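Local coordinates for glucose-6-phosphate 1-dehydrogenase (Kluyveromyces lactis, PDB 7E6I), which catalyses the NADP-dependent oxidation of glucose 6-phosphate to 6-phosphogluconolactone, the rate-limiting first step of the oxidative pentose phosphate pathway, at residues A[196-199]-A[203-206]; A[214-219]-A[473-478]; A[353-356]-A[360-363]; A[367-372]-A[377-382]; A[381-386]-A[391-396]. All coordinates share one frame; numbering follows the deposited sequence.

How the contacts relate
All five contacts lie in the C-terminal domain, and four of them are organised round its nine-stranded mixed sheet. Contacts 4 and 5 are consecutive hairpins that share Lys381 and Cys382, their centres about 17 Å apart. Contact 1, the corner between two short helices, rests on the hairpin of contact 4: Met196 CE lies 3.5 Å from Ile370 CD1. Contact 3 closes the loop leading into strand 367-373 and leans on contact 5, Ile363 CG2 being 3.2 Å from Asn383 ND2. Contact 2 sets the C-terminal helix against another strand of the sheet. Bound glucose 6-phosphate is about 11 Å from the side chain of Arg371, which with Tyr379, Leu380 and Lys381 probably serves the second NADP site.

Contact 1. Residues A[196-199]-A[203-206]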
# COMPACT_ATOMS: atom_id res chain seq x y z
N MET A 196 5.34 -7.59 15.75
CA MET A 196 4.22 -7.78 16.66
C MET A 196 3.85 -9.25 16.80
O MET A 196 3.67 -9.75 17.91
CB MET A 196 3.02 -6.98 16.18
CG MET A 196 1.98 -6.70 17.23
SD MET A 196 0.40 -6.35 16.44
CE MET A 196 0.30 -7.72 15.29
N ARG A 197 3.71 -9.96 15.67
CA ARG A 197 3.27 -11.35 15.79
C ARG A 197 4.44 -12.29 16.08
O ARG A 197 4.35 -13.12 16.99
CB ARG A 197 2.48 -11.81 14.55
CG ARG A 197 3.17 -11.64 13.22
CD ARG A 197 2.32 -12.12 12.01
NE ARG A 197 2.31 -13.58 11.89
CZ ARG A 197 2.56 -14.26 10.78
NH1 ARG A 197 2.84 -13.62 9.64
NH2 ARG A 197 2.50 -15.60 10.79
N PHE A 198 5.55 -12.17 15.34
CA PHE A 198 6.67 -13.09 15.52
C PHE A 198 7.49 -12.79 16.78
O PHE A 198 8.15 -13.70 17.31
CB PHE A 198 7.59 -13.07 14.29
CG PHE A 198 6.98 -13.71 13.07
CD1 PHE A 198 6.58 -15.04 13.09
CD2 PHE A 198 6.78 -12.98 11.90
CE1 PHE A 198 6.02 -15.62 11.98
CE2 PHE A 198 6.23 -13.56 10.77
CZ PHE A 198 5.84 -14.89 10.82
N GLY A 199 7.45 -11.57 17.27
CA GLY A 199 8.22 -11.26 18.45
C GLY A 199 7.50 -11.43 19.76
O GLY A 199 8.06 -11.06 20.80
N LEU A 203 1.08 -13.87 20.98
CA LEU A 203 0.36 -13.95 19.73
C LEU A 203 0.83 -15.09 18.86
O LEU A 203 0.01 -15.83 18.31
CB LEU A 203 0.50 -12.63 18.96
CG LEU A 203 -0.10 -11.38 19.59
CD1 LEU A 203 0.12 -10.21 18.66
CD2 LEU A 203 -1.58 -11.59 19.89
N ASN A 204 2.14 -15.31 18.77
CA ASN A 204 2.66 -16.29 17.83
C ASN A 204 2.20 -17.71 18.17
O ASN A 204 1.96 -18.52 17.27
CB ASN A 204 4.19 -16.22 17.79
CG ASN A 204 4.77 -17.00 16.63
OD1 ASN A 204 5.59 -17.88 16.82
ND2 ASN A 204 4.29 -16.71 15.43
N ALA A 205 2.07 -18.03 19.46
CA ALA A 205 1.66 -19.37 19.85
C ALA A 205 0.22 -19.66 19.45
O ALA A 205 -0.16 -20.83 19.36
CB ALA A 205 1.80 -19.56 21.36
N ALA A 206 -0.58 -18.62 19.21
CA ALA A 206 -2.00 -18.74 18.91
C ALA A 206 -2.29 -18.51 17.44
O ALA A 206 -3.46 -18.57 17.03
CB ALA A 206 -2.81 -17.75 19.75
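At the corner between the consecutive short helices 193-198 and 201-204, Arg197 meets Asn204, their CA atoms coming within 5.4 Å. The tightest touch is of backbone on side chain: Arg197 O lies 3.2 Å from Asn204 CB. With its CG anti to the backbone N (chi1 -168°), Asn204 carries its amide to the Phe198 ring, where ND2 stands 3.7 Å from CD1. Ring and amide planes are 59° apart, so the two groups do not stack. On the other flank Leu203 CD1 lies 3.7 Å from Met196 O. The same methyl makes an apolar contact with Met196 CE at 4.2 Å, the thioether being bent back at chi3 (48°). No hydrogen bond joins the segments. Within the first segment, Phe198 CZ sits over the centre of the Arg197 guanidinium, 3.2 Å above that group's plane, while Arg197 NH1 and NH2 bond to the carbonyls of Leu252 and Met255. Arg257 gives a hydrogen bond to Phe198 O. The chain leaves helical geometry at Gly199, and Met196 and Leu203 both turn side chains onto strand 367-373. Such a corner of short, consecutive helices laid across a sheet fits the alpha+beta architecture of the C-terminal domain of this family.

Contact 2. Residues A[214-219]-A[473-478]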
# COMPACT_ATOMS: atom_id res chain seq x y z
N SER A 214 -11.17 -16.89 12.56
CA SER A 214 -11.58 -15.92 11.55
C SER A 214 -10.51 -14.85 11.43
O SER A 214 -10.10 -14.26 12.43
CB SER A 214 -12.92 -15.31 11.94
OG SER A 214 -13.18 -14.17 11.17
N VAL A 215 -10.11 -14.57 10.19
CA VAL A 215 -9.23 -13.46 9.85
C VAL A 215 -9.98 -12.53 8.92
O VAL A 215 -10.58 -12.98 7.93
CB VAL A 215 -7.95 -13.98 9.19
CG1 VAL A 215 -7.06 -12.81 8.78
CG2 VAL A 215 -7.24 -14.95 10.13
N GLN A 216 -9.91 -11.23 9.19
CA GLN A 216 -10.56 -10.19 8.39
C GLN A 216 -9.60 -9.04 8.15
O GLN A 216 -8.97 -8.55 9.09
CB GLN A 216 -11.80 -9.64 9.11
CG GLN A 216 -13.04 -10.51 9.07
CD GLN A 216 -14.22 -9.81 9.73
OE1 GLN A 216 -14.87 -8.98 9.09
NE2 GLN A 216 -14.48 -10.12 10.99
N VAL A 217 -9.48 -8.61 6.89
CA VAL A 217 -8.84 -7.35 6.53
C VAL A 217 -9.93 -6.43 5.98
O VAL A 217 -10.65 -6.81 5.07
CB VAL A 217 -7.71 -7.54 5.50
CG1 VAL A 217 -7.01 -6.23 5.26
CG2 VAL A 217 -6.72 -8.57 5.99
N VAL A 218 -10.04 -5.22 6.54
CA VAL A 218 -11.22 -4.39 6.35
C VAL A 218 -10.80 -3.01 5.87
O VAL A 218 -9.93 -2.37 6.47
CB VAL A 218 -12.03 -4.27 7.65
CG1 VAL A 218 -13.20 -3.34 7.44
CG2 VAL A 218 -12.51 -5.66 8.12
N PHE A 219 -11.44 -2.54 4.79
CA PHE A 219 -11.18 -1.23 4.20
C PHE A 219 -12.51 -0.53 4.01
O PHE A 219 -13.40 -1.06 3.32
CB PHE A 219 -10.44 -1.36 2.86
CG PHE A 219 -10.30 -0.08 2.07
CD1 PHE A 219 -11.33 0.39 1.27
CD2 PHE A 219 -9.10 0.61 2.06
CE1 PHE A 219 -11.18 1.56 0.51
CE2 PHE A 219 -8.94 1.76 1.31
CZ PHE A 219 -9.98 2.23 0.53
N GLU A 473 -24.22 -11.69 7.51
CA GLU A 473 -24.42 -13.11 7.23
C GLU A 473 -23.18 -13.72 6.59
O GLU A 473 -22.76 -14.84 6.94
CB GLU A 473 -25.63 -13.26 6.29
CG GLU A 473 -26.72 -14.23 6.69
CD GLU A 473 -28.04 -14.01 5.87
OE1 GLU A 473 -28.94 -13.26 6.33
OE2 GLU A 473 -28.16 -14.58 4.75
N PHE A 474 -22.59 -13.02 5.62
CA PHE A 474 -21.35 -13.47 4.99
C PHE A 474 -20.25 -13.70 6.03
O PHE A 474 -19.54 -14.71 5.98
CB PHE A 474 -20.93 -12.44 3.93
CG PHE A 474 -19.79 -12.89 3.03
CD1 PHE A 474 -20.04 -13.59 1.86
CD2 PHE A 474 -18.47 -12.55 3.33
CE1 PHE A 474 -18.99 -13.98 1.02
CE2 PHE A 474 -17.42 -12.94 2.49
CZ PHE A 474 -17.69 -13.65 1.34
N LEU A 475 -20.11 -12.77 6.98
CA LEU A 475 -19.07 -12.92 7.99
C LEU A 475 -19.34 -14.12 8.89
O LEU A 475 -18.45 -14.93 9.15
CB LEU A 475 -18.93 -11.64 8.81
CG LEU A 475 -18.52 -10.43 7.96
CD1 LEU A 475 -18.29 -9.16 8.80
CD2 LEU A 475 -17.29 -10.75 7.12
N ALA A 476 -20.59 -14.27 9.34
CA ALA A 476 -20.92 -15.42 10.18
C ALA A 476 -20.77 -16.73 9.42
O ALA A 476 -20.49 -17.76 10.03
CB ALA A 476 -22.33 -15.27 10.74
N ASP A 477 -20.91 -16.69 8.10
CA ASP A 477 -20.61 -17.84 7.27
C ASP A 477 -19.12 -18.11 7.15
O ASP A 477 -18.74 -19.18 6.66
CB ASP A 477 -21.17 -17.60 5.87
CG ASP A 477 -21.99 -18.73 5.37
OD1 ASP A 477 -21.54 -19.90 5.48
OD2 ASP A 477 -23.08 -18.44 4.84
N HIS A 478 -18.28 -17.17 7.53
CA HIS A 478 -16.83 -17.33 7.43
C HIS A 478 -16.19 -17.36 8.82
O HIS A 478 -15.09 -16.85 9.03
CB HIS A 478 -16.22 -16.24 6.57
CG HIS A 478 -16.55 -16.40 5.12
ND1 HIS A 478 -17.80 -16.13 4.62
CD2 HIS A 478 -15.81 -16.85 4.08
CE1 HIS A 478 -17.82 -16.38 3.33
NE2 HIS A 478 -16.62 -16.83 2.98
O HOH W 1 -13.11 -14.72 8.13
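Ser214 faces His478 where strand 212-220 of the large mixed sheet packs against the C-terminal helix 471-476, a sheet-helix contact between parts more than 250 residues apart in sequence. Their direct approach is loose, Ser214 OG standing 3.9 Å from His478 O. A water bridges the two, 3.1 Å from Ser214 OG. The same water donates to His478 O at 3.0 Å. Two residues on, Gln216 reaches the helix with an extended chain, its CG beside the backbone N (chi1 -77°). Its OE1 faces the forked end of Leu475, 3.4 Å from CD1 and 3.6 Å from CD2, the side chains crossing at about a right angle. The polar work of OE1 is done with Arg336 NE, from which it accepts a hydrogen bond; Arg336 probably belongs to the second NADP site, and Leu475 touches its side chain too. Trimming Leu475 to an alanine would probably uncover Gln216 OE1 and Arg336 on the helix side and open a gap between helix and strand. His478 bonds to Asp284 through NE2, and its ND1 donates in the ring plane to Phe474 O at 2.6 Å (N-H...O 158°).

Contact 3. Residues A[353-356]-A[360-363]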
# COMPACT_ATOMS: atom_id res chain seq x y z
N ARG A 353 -10.39 -19.01 18.74
CA ARG A 353 -11.31 -20.10 19.03
C ARG A 353 -11.63 -20.17 20.51
O ARG A 353 -10.83 -19.76 21.36
CB ARG A 353 -10.74 -21.44 18.59
CG ARG A 353 -10.77 -21.66 17.13
CD ARG A 353 -10.30 -23.06 16.80
NE ARG A 353 -9.88 -23.12 15.41
CZ ARG A 353 -10.70 -23.25 14.37
NH1 ARG A 353 -12.02 -23.34 14.56
NH2 ARG A 353 -10.20 -23.28 13.14
N ARG A 354 -12.79 -20.72 20.82
CA ARG A 354 -13.15 -21.12 22.17
C ARG A 354 -13.09 -22.64 22.29
O ARG A 354 -13.30 -23.36 21.31
CB ARG A 354 -14.56 -20.62 22.53
CG ARG A 354 -14.57 -19.22 23.15
CD ARG A 354 -14.42 -19.22 24.71
NE ARG A 354 -13.06 -19.53 25.19
CZ ARG A 354 -12.11 -18.62 25.43
NH1 ARG A 354 -12.34 -17.32 25.26
NH2 ARG A 354 -10.91 -19.01 25.84
N VAL A 355 -12.78 -23.13 23.50
CA VAL A 355 -13.01 -24.53 23.81
C VAL A 355 -14.52 -24.78 23.86
O VAL A 355 -15.30 -23.88 24.19
CB VAL A 355 -12.33 -24.90 25.14
CG1 VAL A 355 -11.46 -26.15 24.98
CG2 VAL A 355 -11.52 -23.70 25.61
N ALA A 356 -14.94 -26.00 23.53
CA ALA A 356 -16.37 -26.25 23.39
C ALA A 356 -17.04 -26.57 24.72
O ALA A 356 -18.24 -26.30 24.89
CB ALA A 356 -16.62 -27.39 22.40
N PHE A 360 -14.07 -22.79 31.70
CA PHE A 360 -13.94 -21.39 31.32
C PHE A 360 -14.24 -21.26 29.85
O PHE A 360 -13.43 -20.72 29.09
CB PHE A 360 -12.58 -20.86 31.74
CG PHE A 360 -12.30 -21.07 33.20
CD1 PHE A 360 -12.79 -20.19 34.15
CD2 PHE A 360 -11.63 -22.19 33.63
CE1 PHE A 360 -12.57 -20.40 35.50
CE2 PHE A 360 -11.40 -22.41 34.98
CZ PHE A 360 -11.88 -21.51 35.91
N THR A 361 -15.42 -21.76 29.44
CA THR A 361 -15.86 -21.70 28.06
C THR A 361 -17.19 -20.98 27.88
O THR A 361 -17.56 -20.65 26.75
CB THR A 361 -15.96 -23.11 27.45
OG1 THR A 361 -16.95 -23.86 28.15
CG2 THR A 361 -14.62 -23.83 27.54
N ASP A 362 -17.91 -20.71 28.97
CA ASP A 362 -19.13 -19.92 28.96
C ASP A 362 -18.78 -18.44 28.82
O ASP A 362 -19.31 -17.60 29.55
CB ASP A 362 -19.89 -20.15 30.27
CG ASP A 362 -19.05 -19.82 31.50
OD1 ASP A 362 -17.82 -20.05 31.45
OD2 ASP A 362 -19.61 -19.34 32.52
N ILE A 363 -17.92 -18.13 27.86
CA ILE A 363 -17.12 -16.90 27.87
C ILE A 363 -16.88 -16.51 26.43
O ILE A 363 -16.69 -17.39 25.58
CB ILE A 363 -15.82 -17.14 28.66
CG1 ILE A 363 -15.84 -16.39 29.98
CG2 ILE A 363 -14.54 -16.90 27.87
CD1 ILE A 363 -16.47 -17.21 31.09
O HOH W 2 -19.21 -24.01 26.73
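Arg354 and Ile363 form the close-packed part of this loop contact, which draws together the two limbs of the connection between strands 345-352 and 367-373. The arginine is bent at chi2 (-89°) and again at chi3 (74°), and this double fold brings its stem against the opposite limb: CD comes within 3.0 Å of Ile363 O. Farther out, the guanidinium presents one face to Ile363 CG2, which is 3.4 Å from NH1. That nitrogen also bonds to Pro364 O just beyond the segment, and the side chain touches Asn383 of the neighbouring hairpin. Val355 and Thr361 pack next to it, their side chains crossing at about a right angle with Val355 CB 3.5 Å from Thr361 CG2. Thr361 CB meets Val355 O at 3.4 Å as well. Putting an alanine at Arg354 would probably leave Pro364 O without this donor and strip the cover from the Ile363 methyl.

The other side is looser and wet. Ala356 O and Thr361 OG1 are 4.3 Å apart and are joined by a water that donates to both. The water lies 2.7 Å from Thr361 OG1, which has a further hydrogen-bond partner in Gly358 O. Asp362, at the solvent-facing bend, centres an inverse gamma turn closed by a weak bond from Ile363 N to Thr361 O. Since no hydrogen bond runs directly between the limbs, the evidence points to closure by van der Waals packing, one bridging water and an arginine whose polar end is anchored just beyond the contact.

Contact 4. Residues A[367-372]-A[377-382]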
# COMPACT_ATOMS: atom_id res chain seq x y z
N GLU A 367 -10.31 -11.80 20.84
CA GLU A 367 -10.38 -11.09 19.59
C GLU A 367 -9.24 -10.08 19.59
O GLU A 367 -8.92 -9.50 20.63
CB GLU A 367 -11.74 -10.40 19.44
CG GLU A 367 -12.23 -10.29 18.04
CD GLU A 367 -13.75 -10.08 17.96
OE1 GLU A 367 -14.54 -10.92 18.48
OE2 GLU A 367 -14.14 -9.07 17.37
N LEU A 368 -8.62 -9.90 18.43
CA LEU A 368 -7.54 -8.95 18.27
C LEU A 368 -7.89 -8.04 17.11
O LEU A 368 -8.18 -8.53 16.01
CB LEU A 368 -6.20 -9.65 18.01
CG LEU A 368 -5.04 -8.75 17.55
CD1 LEU A 368 -4.66 -7.80 18.67
CD2 LEU A 368 -3.82 -9.58 17.09
N VAL A 369 -7.85 -6.73 17.34
CA VAL A 369 -8.10 -5.73 16.32
C VAL A 369 -6.86 -4.84 16.20
O VAL A 369 -6.37 -4.33 17.21
CB VAL A 369 -9.34 -4.88 16.64
CG1 VAL A 369 -9.44 -3.70 15.67
CG2 VAL A 369 -10.61 -5.74 16.58
N ILE A 370 -6.37 -4.68 14.98
CA ILE A 370 -5.25 -3.80 14.68
C ILE A 370 -5.77 -2.71 13.76
O ILE A 370 -6.11 -2.99 12.60
CB ILE A 370 -4.08 -4.57 14.03
CG1 ILE A 370 -3.68 -5.75 14.92
CG2 ILE A 370 -2.90 -3.65 13.77
CD1 ILE A 370 -2.90 -6.78 14.18
N ARG A 371 -5.87 -1.47 14.25
CA ARG A 371 -6.28 -0.36 13.41
C ARG A 371 -5.06 0.22 12.71
O ARG A 371 -4.15 0.73 13.37
CB ARG A 371 -7.01 0.75 14.17
CG ARG A 371 -7.83 1.62 13.20
CD ARG A 371 -8.84 2.49 13.88
NE ARG A 371 -10.19 1.98 13.69
CZ ARG A 371 -11.19 2.29 14.51
NH1 ARG A 371 -10.96 3.11 15.54
NH2 ARG A 371 -12.42 1.79 14.31
N ILE A 372 -5.06 0.18 11.39
CA ILE A 372 -3.97 0.79 10.64
C ILE A 372 -4.19 2.28 10.50
O ILE A 372 -3.25 3.08 10.62
CB ILE A 372 -3.82 0.09 9.29
CG1 ILE A 372 -3.23 -1.30 9.51
CG2 ILE A 372 -2.99 0.95 8.32
CD1 ILE A 372 -3.94 -2.34 8.75
N ALA A 377 -3.76 1.76 16.44
CA ALA A 377 -4.01 1.18 17.75
C ALA A 377 -4.10 -0.34 17.64
O ALA A 377 -4.30 -0.89 16.55
CB ALA A 377 -5.30 1.73 18.37
N ILE A 378 -3.94 -1.00 18.78
CA ILE A 378 -4.18 -2.43 18.92
C ILE A 378 -5.13 -2.64 20.09
O ILE A 378 -4.93 -2.06 21.16
CB ILE A 378 -2.87 -3.20 19.11
CG1 ILE A 378 -2.03 -3.10 17.84
CG2 ILE A 378 -3.14 -4.64 19.47
CD1 ILE A 378 -0.56 -3.34 18.07
N TYR A 379 -6.17 -3.45 19.89
CA TYR A 379 -7.14 -3.75 20.93
C TYR A 379 -7.25 -5.26 21.09
O TYR A 379 -7.27 -6.00 20.10
CB TYR A 379 -8.53 -3.19 20.61
CG TYR A 379 -8.53 -1.74 20.23
CD1 TYR A 379 -8.42 -0.76 21.20
CD2 TYR A 379 -8.62 -1.34 18.90
CE1 TYR A 379 -8.41 0.59 20.87
CE2 TYR A 379 -8.60 -0.00 18.56
CZ TYR A 379 -8.50 0.96 19.55
OH TYR A 379 -8.48 2.30 19.25
N LEU A 380 -7.33 -5.71 22.34
CA LEU A 380 -7.49 -7.13 22.65
C LEU A 380 -8.72 -7.29 23.52
O LEU A 380 -8.82 -6.69 24.60
CB LEU A 380 -6.26 -7.69 23.37
CG LEU A 380 -4.92 -7.72 22.62
CD1 LEU A 380 -4.27 -6.38 22.75
CD2 LEU A 380 -3.99 -8.80 23.18
N LYS A 381 -9.66 -8.10 23.06
CA LYS A 381 -10.79 -8.49 23.87
C LYS A 381 -10.35 -9.62 24.78
O LYS A 381 -9.91 -10.68 24.30
CB LYS A 381 -11.95 -8.90 22.97
CG LYS A 381 -13.25 -9.09 23.70
CD LYS A 381 -14.40 -9.00 22.75
CE LYS A 381 -15.63 -9.60 23.32
NZ LYS A 381 -16.44 -10.16 22.23
N CYS A 382 -10.42 -9.40 26.09
CA CYS A 382 -9.90 -10.36 27.06
C CYS A 382 -10.98 -10.70 28.08
O CYS A 382 -12.04 -10.08 28.15
CB CYS A 382 -8.66 -9.84 27.78
SG CYS A 382 -7.26 -9.47 26.69
O HOH W 3 -16.06 -12.33 21.03
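The Tyr379 ring is met at its edge, near its plane, by Val369 CG1, which lies 4.1 Å from CD2. Beyond this neighbour the tyrosine touches Glu397 and Asp399 of the next strand. Two other flat groups on the same side of the sheet have their partners outside the hairpin: the Arg371 guanidinium forms a salt bridge with Glu347, and the Glu367 carboxylate is held by Arg349, Gln351 and Tyr480. Lys381 is too far for a salt bridge, its NZ standing 4.3 Å from Glu367 OE1, but a water links the pair by donating to OE1 and accepting from NZ.

The backbone evidence for an antiparallel beta hairpin is strong. The strand axes run at 168°, and Val369 and Tyr379 form a hydrogen-bonded pair. Val369 N bonds to Tyr379 O at 2.9 Å, almost straight at 175°, while Tyr379 N returns to Val369 O at 2.8 Å.

On the reverse face the contacts are apolar. Leu368 CD1 reaches across to Ile378 CG2 at 3.6 Å and to Leu380 CG at 4.0 Å. The Ile370 and Ile378 side chains lie side by side, pointing the same way, with CG2 of the first 4.2 Å from CG1 of the second. Both also meet Met196 of helix 193-198. The hairpin is therefore chemically two-sided: an apolar face packs on helices 193-198 and 201-204, and a polar face carries Arg371, Tyr379 and Lys381, which with Leu380 of the apolar face are predicted to belong to the second NADP site, a charged surface that would probably suit an anionic dinucleotide.

Contact 5. Residues A[381-386]-A[391-396]; sequences KCNAKT and NENQTT
Glu392 O is gripped twice by Thr386, near the turn of the beta hairpin formed by strands 377-385 and 393-401. Thr386 N approaches nearly end-on to the carbonyl at 2.8 Å, whereas OG1, also at 2.8 Å, donates from well above the carbonyl plane. The threonine can do both because its OG1 sits beside its own backbone N (chi1 -48°), turning hydroxyl and N-H to one acceptor.

Along the strands, Gln394 N bonds to Ala384 O at 2.9 Å. The return bond, Ala384 N to Gln394 O, is clearly less straight, and the same N-H makes a weak second bond to Asn393 OD1. Asn393 turns its amide toward strand 377-385, where ND2 donates to Asn383 OD1 at 3.0 Å. The two amide planes are 62° apart and the donor stands above the Asn383 carbonyl plane, so this is a crossed rather than coplanar pair. Asn383 ND2 in turn bonds to Pro364 O, tying the hairpin to the loop that leads into strand 367-373. At the far end Cys382 and Thr396 make a hydrogen-bonded pair, Cys382 N to Thr396 O and Thr396 N to Cys382 O both measuring 2.7 Å.

The axes of the short segments lie at 149°, still antiparallel but clearly twisted, and strand 393-401 is outermost in the sheet within this chain. The turn itself is clasped by Lys385, whose bent chain takes NZ to the carbonyls of Gly388 and Ala390 and, at 3.1 Å, to Thr386 O.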
# COMPACT_ATOMS: atom_id res chain seq x y z
N LYS A 381 -9.66 -8.10 23.06
CA LYS A 381 -10.79 -8.49 23.87
C LYS A 381 -10.35 -9.62 24.78
O LYS A 381 -9.91 -10.68 24.30
CB LYS A 381 -11.95 -8.90 22.97
CG LYS A 381 -13.25 -9.09 23.70
CD LYS A 381 -14.40 -9.00 22.75
CE LYS A 381 -15.63 -9.60 23.32
NZ LYS A 381 -16.44 -10.16 22.23
N CYS A 382 -10.42 -9.40 26.09
CA CYS A 382 -9.90 -10.36 27.06
C CYS A 382 -10.98 -10.70 28.08
O CYS A 382 -12.04 -10.08 28.15
CB CYS A 382 -8.66 -9.84 27.78
SG CYS A 382 -7.26 -9.47 26.69
N ASN A 383 -10.67 -11.70 28.89
CA ASN A 383 -11.57 -12.22 29.90
C ASN A 383 -10.88 -12.20 31.24
O ASN A 383 -9.66 -12.37 31.33
CB ASN A 383 -12.00 -13.64 29.56
CG ASN A 383 -12.95 -13.68 28.40
OD1 ASN A 383 -13.96 -12.97 28.41
ND2 ASN A 383 -12.62 -14.45 27.36
N ALA A 384 -11.66 -11.97 32.29
CA ALA A 384 -11.07 -11.87 33.61
C ALA A 384 -12.17 -12.05 34.63
O ALA A 384 -13.34 -11.73 34.37
CB ALA A 384 -10.36 -10.53 33.83
N LYS A 385 -11.79 -12.59 35.78
CA LYS A 385 -12.71 -12.69 36.89
C LYS A 385 -13.14 -11.31 37.36
O LYS A 385 -12.34 -10.38 37.46
CB LYS A 385 -12.06 -13.47 38.03
CG LYS A 385 -13.06 -14.04 39.02
CD LYS A 385 -12.39 -14.43 40.32
CE LYS A 385 -12.21 -13.20 41.22
NZ LYS A 385 -13.32 -13.10 42.19
N THR A 386 -14.43 -11.17 37.65
CA THR A 386 -14.92 -9.97 38.31
C THR A 386 -14.22 -9.78 39.65
O THR A 386 -14.19 -10.71 40.46
CB THR A 386 -16.42 -10.05 38.52
OG1 THR A 386 -17.05 -10.46 37.29
CG2 THR A 386 -16.96 -8.69 38.93
N ASN A 391 -17.91 -14.18 41.44
CA ASN A 391 -17.15 -15.15 40.66
C ASN A 391 -17.74 -15.32 39.27
O ASN A 391 -18.15 -16.42 38.88
CB ASN A 391 -17.11 -16.49 41.38
CG ASN A 391 -15.93 -17.31 40.97
OD1 ASN A 391 -14.80 -17.02 41.36
ND2 ASN A 391 -16.17 -18.32 40.15
N GLU A 392 -17.79 -14.24 38.51
CA GLU A 392 -18.27 -14.27 37.14
C GLU A 392 -17.20 -13.70 36.23
O GLU A 392 -16.25 -13.04 36.68
CB GLU A 392 -19.58 -13.49 36.98
CG GLU A 392 -20.71 -13.92 37.93
CD GLU A 392 -21.34 -15.25 37.52
OE1 GLU A 392 -20.96 -15.79 36.45
OE2 GLU A 392 -22.20 -15.76 38.28
N ASN A 393 -17.35 -13.97 34.94
CA ASN A 393 -16.45 -13.39 33.96
C ASN A 393 -16.93 -12.01 33.58
O ASN A 393 -18.12 -11.76 33.46
CB ASN A 393 -16.37 -14.26 32.71
CG ASN A 393 -15.42 -13.69 31.67
OD1 ASN A 393 -14.21 -13.73 31.84
ND2 ASN A 393 -15.96 -13.16 30.58
N GLN A 394 -15.99 -11.10 33.39
CA GLN A 394 -16.29 -9.92 32.63
C GLN A 394 -15.24 -9.75 31.56
O GLN A 394 -14.07 -10.10 31.75
CB GLN A 394 -16.36 -8.70 33.52
CG GLN A 394 -15.16 -8.54 34.45
CD GLN A 394 -15.27 -7.25 35.26
OE1 GLN A 394 -16.34 -6.88 35.69
NE2 GLN A 394 -14.19 -6.56 35.40
N THR A 395 -15.68 -9.28 30.41
CA THR A 395 -14.81 -9.12 29.28
C THR A 395 -14.23 -7.72 29.30
O THR A 395 -14.92 -6.75 29.59
CB THR A 395 -15.57 -9.39 27.99
OG1 THR A 395 -16.27 -8.22 27.60
CG2 THR A 395 -16.58 -10.46 28.24
N THR A 396 -12.94 -7.65 29.04
CA THR A 396 -12.15 -6.45 29.18
C THR A 396 -11.55 -6.13 27.82
O THR A 396 -11.02 -7.03 27.15
CB THR A 396 -11.05 -6.68 30.21
OG1 THR A 396 -11.66 -6.91 31.49
CG2 THR A 396 -10.11 -5.49 30.26